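Local coordinates for OxsB protein (Bacillus megaterium, PDB 5UL3) that catalyses the oxidative ring contraction of dAMP to an oxetane aldehyde in oxetanocin A biosynthesis, using cobalamin, a [4Fe-4S] cluster and S-adenosylmethionine, at residues L417-Y422 and Y510-Y514; M544-M548 and M578-T583. All blocks are in the same frame, centred on the assembly; numbering follows the deposited sequence.

The two contacts follow one another along the chain; they neither nest nor cross. The N-terminal domain and the cobalamin-binding Rossmann domain come first. Within the radical SAM region, 417-422 on helix 410-426 meets 510-514 on helix 510-519. Contact 1 so closes a loop of 87 residues, which includes strands 432-436 and 470-473 of the partial barrel. Contact 2 opens later, at 544-548, and closes on 578-583 after a shorter excursion through helix 551-563. It lies beside the cobalamin, just ahead of the long helices that begin with 588-617. The centres of contact 1 and contact 2 are about 39 Å apart. The nearest atoms of contact 1 and contact 2 are about 22 Å apart.

Contact 1. Residues L417-Y422 and Y510-Y514; sequences LKMWHY and YEELY
K418 covers one face of the Y510 ring, and H421 meets its hydroxyl end. K418 CB lies over the middle of the ring, 3.8 Å from the centroid of the Y510 ring. This is a CH-pi contact. CG carries on over the rim, with K418 CG 3.5 Å from Y510 CE2. CG of K418 stands anti to the backbone N, and the rest of the chain is extended. The aliphatic part therefore slants across the ring, and the ammonium end leads away from helix 510-519.

H421 ND1 is hydrogen-bonded to Y510 OH at 2.6 Å, with an angle of 161°. Either group could be the donor. The hydroxyl lies at the imidazole edge, near the plane of that ring. The two ring planes are turned 63° apart, an oblique pairing. The bond holds the far end of the tyrosine while K418 covers its face; together these limit how far the ring can shift or turn.

L417 makes the apolar part one turn before H421. One branch does the touching: L417 CD2 lies 3.9 Å from L513 CD2 and 4.0 Å from Y514 CB. The side chains of L417 and L513 cross at about a right angle. The same methyl, L417 CD2, also rests against the carbonyl oxygen Y510 O at 3.7 Å. On its own side L417 packs on L461 of helix 452-464.

The axes of 417-422 and 510-514 come within 10.8 Å of each other and run at 100°, almost perpendicular. Long side chains bridge this gap. The contact joins the later helix 510-519 to helix 410-426, which follows strand 393-398 and precedes its parallel neighbour 432-436 in a beta-alpha-beta unit of the partial TIM-barrel radical SAM domain.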
loop_
_atom_site.group_PDB
_atom_site.type_symbol
_atom_site.label_atom_id
_atom_site.label_comp_id
_atom_site.label_asym_id
_atom_site.label_seq_id
_atom_site.Cartn_x
_atom_site.Cartn_y
_atom_site.Cartn_z
ATOM N N LEU A 417 24.655 -0.715 5.742
ATOM C CA LEU A 417 24.346 -0.599 7.169
ATOM C C LEU A 417 24.313 0.862 7.603
ATOM O O LEU A 417 23.423 1.274 8.360
ATOM C CB LEU A 417 25.363 -1.387 7.994
ATOM C CG LEU A 417 25.151 -1.328 9.504
ATOM C CD1 LEU A 417 23.827 -1.981 9.873
ATOM C CD2 LEU A 417 26.320 -2.014 10.209
ATOM N N LYS A 418 25.262 1.670 7.114
ATOM C CA LYS A 418 25.216 3.104 7.398
ATOM C C LYS A 418 23.905 3.728 6.924
ATOM O O LYS A 418 23.287 4.524 7.643
ATOM C CB LYS A 418 26.405 3.812 6.748
ATOM C CG LYS A 418 26.325 5.330 6.861
ATOM C CD LYS A 418 27.582 6.022 6.289
ATOM C CE LYS A 418 27.462 7.543 6.433
ATOM N NZ LYS A 418 28.472 8.291 5.608
ATOM N N MET A 419 23.460 3.374 5.718
ATOM C CA MET A 419 22.203 3.909 5.198
ATOM C C MET A 419 21.029 3.519 6.089
ATOM O O MET A 419 20.174 4.355 6.420
ATOM C CB MET A 419 21.971 3.409 3.764
ATOM C CG MET A 419 20.721 4.000 3.082
ATOM S SD MET A 419 20.023 2.814 1.901
ATOM C CE MET A 419 19.390 1.606 3.051
ATOM N N TRP A 420 20.963 2.246 6.482
ATOM C CA TRP A 420 19.882 1.823 7.366
ATOM C C TRP A 420 19.943 2.549 8.707
ATOM O O TRP A 420 18.898 2.858 9.300
ATOM C CB TRP A 420 19.939 0.305 7.553
ATOM C CG TRP A 420 19.272 -0.431 6.433
ATOM C CD1 TRP A 420 19.869 -0.960 5.300
ATOM C CD2 TRP A 420 17.869 -0.694 6.306
ATOM N NE1 TRP A 420 18.915 -1.544 4.496
ATOM C CE2 TRP A 420 17.681 -1.396 5.091
ATOM C CE3 TRP A 420 16.749 -0.410 7.105
ATOM C CZ2 TRP A 420 16.422 -1.821 4.663
ATOM C CZ3 TRP A 420 15.501 -0.828 6.670
ATOM C CH2 TRP A 420 15.348 -1.529 5.459
ATOM N N HIS A 421 21.149 2.836 9.198
ATOM C CA HIS A 421 21.267 3.610 10.431
ATOM C C HIS A 421 20.679 4.998 10.249
ATOM O O HIS A 421 19.938 5.481 11.113
ATOM C CB HIS A 421 22.726 3.700 10.875
ATOM C CG HIS A 421 22.917 4.419 12.178
ATOM N ND1 HIS A 421 23.906 5.361 12.369
ATOM C CD2 HIS A 421 22.251 4.329 13.355
ATOM C CE1 HIS A 421 23.837 5.825 13.603
ATOM N NE2 HIS A 421 22.847 5.213 14.225
ATOM N N TYR A 422 20.986 5.651 9.122
ATOM C CA TYR A 422 20.381 6.948 8.833
ATOM C C TYR A 422 18.865 6.846 8.778
ATOM O O TYR A 422 18.165 7.765 9.219
ATOM C CB TYR A 422 20.919 7.517 7.517
ATOM C CG TYR A 422 22.125 8.418 7.715
ATOM C CD1 TYR A 422 23.395 7.888 7.793
ATOM C CD2 TYR A 422 21.977 9.788 7.871
ATOM C CE1 TYR A 422 24.498 8.696 7.990
ATOM C CE2 TYR A 422 23.077 10.613 8.070
ATOM C CZ TYR A 422 24.336 10.053 8.125
ATOM O OH TYR A 422 25.445 10.842 8.319
ATOM N N TYR A 510 30.932 1.605 11.663
ATOM C CA TYR A 510 29.970 0.758 10.968
ATOM C C TYR A 510 30.571 -0.607 10.652
ATOM O O TYR A 510 29.914 -1.640 10.826
ATOM C CB TYR A 510 29.478 1.453 9.700
ATOM C CG TYR A 510 28.558 2.617 9.989
ATOM C CD1 TYR A 510 27.371 2.422 10.679
ATOM C CD2 TYR A 510 28.878 3.909 9.581
ATOM C CE1 TYR A 510 26.523 3.478 10.962
ATOM C CE2 TYR A 510 28.037 4.978 9.859
ATOM C CZ TYR A 510 26.857 4.752 10.547
ATOM O OH TYR A 510 26.004 5.789 10.829
ATOM N N GLU A 511 31.839 -0.631 10.227
ATOM C CA GLU A 511 32.486 -1.898 9.904
ATOM C C GLU A 511 32.619 -2.790 11.131
ATOM O O GLU A 511 32.461 -4.013 11.036
ATOM C CB GLU A 511 33.859 -1.635 9.269
ATOM C CG GLU A 511 34.633 -2.905 8.931
ATOM C CD GLU A 511 35.873 -2.628 8.092
ATOM O OE1 GLU A 511 36.221 -1.442 7.913
ATOM O OE2 GLU A 511 36.490 -3.599 7.604
ATOM N N GLU A 512 32.918 -2.206 12.294
ATOM C CA GLU A 512 33.023 -3.017 13.501
ATOM C C GLU A 512 31.669 -3.605 13.880
ATOM O O GLU A 512 31.570 -4.788 14.233
ATOM C CB GLU A 512 33.587 -2.184 14.656
ATOM C CG GLU A 512 35.038 -1.739 14.471
ATOM C CD GLU A 512 35.537 -0.833 15.599
ATOM O OE1 GLU A 512 34.711 -0.161 16.254
ATOM O OE2 GLU A 512 36.764 -0.798 15.833
ATOM N N LEU A 513 30.616 -2.785 13.811
ATOM C CA LEU A 513 29.273 -3.276 14.091
ATOM C C LEU A 513 28.890 -4.379 13.118
ATOM O O LEU A 513 28.375 -5.429 13.520
ATOM C CB LEU A 513 28.275 -2.121 14.013
ATOM C CG LEU A 513 26.813 -2.529 14.183
ATOM C CD1 LEU A 513 26.607 -3.162 15.548
ATOM C CD2 LEU A 513 25.903 -1.311 13.992
ATOM N N TYR A 514 29.125 -4.143 11.824
ATOM C CA TYR A 514 28.842 -5.145 10.799
ATOM C C TYR A 514 29.576 -6.451 11.076
ATOM O O TYR A 514 28.971 -7.528 11.061
ATOM C CB TYR A 514 29.229 -4.599 9.424
ATOM C CG TYR A 514 28.921 -5.511 8.265
ATOM C CD1 TYR A 514 27.636 -5.579 7.732
ATOM C CD2 TYR A 514 29.919 -6.274 7.667
ATOM C CE1 TYR A 514 27.348 -6.404 6.659
ATOM C CE2 TYR A 514 29.640 -7.098 6.589
ATOM C CZ TYR A 514 28.362 -7.169 6.093
ATOM O OH TYR A 514 28.099 -7.984 5.025
#

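Contact 2. Residues M544-M548 and M578-T583. With EDO (1,2-ethanediol), chain Y.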
loop_
_atom_site.group_PDB
_atom_site.type_symbol
_atom_site.label_atom_id
_atom_site.label_comp_id
_atom_site.label_asym_id
_atom_site.label_seq_id
_atom_site.Cartn_x
_atom_site.Cartn_y
_atom_site.Cartn_z
ATOM N N MET A 544 0.164 -19.883 0.050
ATOM C CA MET A 544 0.339 -19.137 -1.187
ATOM C C MET A 544 -0.999 -18.874 -1.860
ATOM O O MET A 544 -1.820 -19.784 -2.025
ATOM C CB MET A 544 1.248 -19.912 -2.141
ATOM C CG MET A 544 1.398 -19.265 -3.521
ATOM S SD MET A 544 2.328 -17.723 -3.516
ATOM C CE MET A 544 3.973 -18.278 -3.109
ATOM N N GLU A 545 -1.219 -17.614 -2.220
ATOM C CA GLU A 545 -2.333 -17.194 -3.057
ATOM C C GLU A 545 -1.734 -16.801 -4.396
ATOM O O GLU A 545 -0.859 -15.930 -4.461
ATOM C CB GLU A 545 -3.112 -16.039 -2.414
ATOM C CG GLU A 545 -3.912 -16.488 -1.202
ATOM C CD GLU A 545 -4.470 -15.330 -0.392
ATOM O OE1 GLU A 545 -4.382 -14.172 -0.857
ATOM O OE2 GLU A 545 -4.991 -15.586 0.715
ATOM N N ILE A 546 -2.162 -17.476 -5.452
ATOM C CA ILE A 546 -1.510 -17.378 -6.750
ATOM C C ILE A 546 -2.249 -16.333 -7.570
ATOM O O ILE A 546 -3.395 -16.548 -7.984
ATOM C CB ILE A 546 -1.474 -18.739 -7.455
ATOM C CG1 ILE A 546 -0.815 -19.768 -6.533
ATOM C CG2 ILE A 546 -0.726 -18.630 -8.766
ATOM C CD1 ILE A 546 -0.748 -21.171 -7.110
ATOM N N LEU A 547 -1.602 -15.193 -7.800
ATOM C CA LEU A 547 -2.264 -14.133 -8.539
ATOM C C LEU A 547 -2.138 -14.377 -10.036
ATOM O O LEU A 547 -1.302 -15.162 -10.499
ATOM C CB LEU A 547 -1.677 -12.764 -8.176
ATOM C CG LEU A 547 -1.823 -12.255 -6.739
ATOM C CD1 LEU A 547 -1.272 -10.846 -6.632
ATOM C CD2 LEU A 547 -3.269 -12.301 -6.264
ATOM N N MET A 548 -2.986 -13.683 -10.797
ATOM C CA MET A 548 -2.877 -13.711 -12.248
ATOM C C MET A 548 -1.539 -13.125 -12.685
ATOM O O MET A 548 -0.942 -12.293 -11.992
ATOM C CB MET A 548 -4.029 -12.920 -12.892
ATOM C CG MET A 548 -5.424 -13.435 -12.553
ATOM S SD MET A 548 -6.734 -12.333 -13.167
ATOM C CE MET A 548 -6.366 -12.334 -14.923
ATOM N N MET A 578 -10.881 -11.042 -7.343
ATOM C CA MET A 578 -9.693 -11.134 -6.505
ATOM C C MET A 578 -8.404 -11.260 -7.305
ATOM O O MET A 578 -7.326 -11.384 -6.705
ATOM C CB MET A 578 -9.823 -12.309 -5.527
ATOM C CG MET A 578 -10.907 -12.109 -4.467
ATOM S SD MET A 578 -10.757 -10.542 -3.557
ATOM C CE MET A 578 -9.142 -10.702 -2.792
ATOM N N GLY A 579 -8.480 -11.220 -8.634
ATOM C CA GLY A 579 -7.286 -11.260 -9.465
ATOM C C GLY A 579 -6.397 -12.460 -9.228
ATOM O O GLY A 579 -5.168 -12.349 -9.359
ATOM N N ARG A 580 -6.979 -13.610 -8.887
ATOM C CA ARG A 580 -6.162 -14.741 -8.472
ATOM C C ARG A 580 -6.843 -16.054 -8.823
ATOM O O ARG A 580 -8.060 -16.126 -9.006
ATOM C CB ARG A 580 -5.867 -14.710 -6.970
ATOM C CG ARG A 580 -7.057 -15.041 -6.080
ATOM C CD ARG A 580 -6.718 -14.740 -4.620
ATOM N NE ARG A 580 -7.837 -14.990 -3.713
ATOM C CZ ARG A 580 -7.931 -14.476 -2.489
ATOM N NH1 ARG A 580 -6.978 -13.677 -2.025
ATOM N NH2 ARG A 580 -8.981 -14.757 -1.731
ATOM N N TYR A 581 -6.026 -17.092 -8.896
ATOM C CA TYR A 581 -6.486 -18.449 -9.129
ATOM C C TYR A 581 -6.779 -19.127 -7.801
ATOM O O TYR A 581 -6.233 -18.756 -6.758
ATOM C CB TYR A 581 -5.430 -19.259 -9.882
ATOM C CG TYR A 581 -5.080 -18.761 -11.260
ATOM C CD1 TYR A 581 -5.850 -19.113 -12.364
ATOM C CD2 TYR A 581 -3.959 -17.963 -11.471
ATOM C CE1 TYR A 581 -5.528 -18.675 -13.633
ATOM C CE2 TYR A 581 -3.628 -17.517 -12.744
ATOM C CZ TYR A 581 -4.416 -17.882 -13.821
ATOM O OH TYR A 581 -4.095 -17.450 -15.089
ATOM N N ALA A 582 -7.662 -20.119 -7.848
ATOM C CA ALA A 582 -7.865 -21.047 -6.745
ATOM C C ALA A 582 -7.173 -22.351 -7.131
ATOM O O ALA A 582 -7.505 -22.946 -8.159
ATOM C CB ALA A 582 -9.352 -21.254 -6.471
ATOM N N THR A 583 -6.188 -22.765 -6.333
ATOM C CA THR A 583 -5.229 -23.792 -6.732
ATOM C C THR A 583 -5.067 -24.837 -5.638
ATOM O O THR A 583 -4.892 -24.490 -4.463
ATOM C CB THR A 583 -3.856 -23.169 -7.037
ATOM O OG1 THR A 583 -4.022 -22.002 -7.859
ATOM C CG2 THR A 583 -2.937 -24.176 -7.747
HETATM C C1 EDO Y . 0.970 -14.143 -0.872
HETATM O O1 EDO Y . 0.125 -15.298 -0.820
HETATM C C2 EDO Y . 1.516 -13.978 -2.282
HETATM O O2 EDO Y . 0.439 -13.967 -3.223
HETATM O O HOH W 1 -4.260 -19.693 -5.288
#
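E545 and R580 face each other across a short, weakly bonded antiparallel pairing, in which L547 and R580 form a non-hydrogen-bonded pair. G579 and R580 fit a G1 beta bulge, but it faces a residue shortly before 578-583, not the 544-548 segment. G579 has a positive phi (56°).

Two backbone hydrogen bonds join the segments. Y581 N donates to I546 O at 2.8 Å, and M548 N donates to G579 O at 2.9 Å. A water adds a bridge, accepting from I546 N and donating to Y581 O.

The charged contact is a salt bridge, E545 OE1 to R580 NH1 at 2.9 Å. The carboxylate and guanidinium planes are 60° apart, so the groups do not lie flat together. E545 belongs to the cobalamin pocket and binds S-adenosylmethionine; R580 may help orient its carboxylate. L547 also touches the cobalamin.

The apolar contacts involve the Y581 ring. I546 CG2 lies 4.3 Å from Y581 CD2, and M548 CG 4.5 Å from Y581 CE2. M548 CG also makes van der Waals contact with the G579 peptide.

A 1,2-ethanediol, probably from the crystallisation liquor, grips the E545 backbone twice: its O1 accepts from E545 N at 3.0 Å, and its O2 donates to E545 O at 2.7 Å.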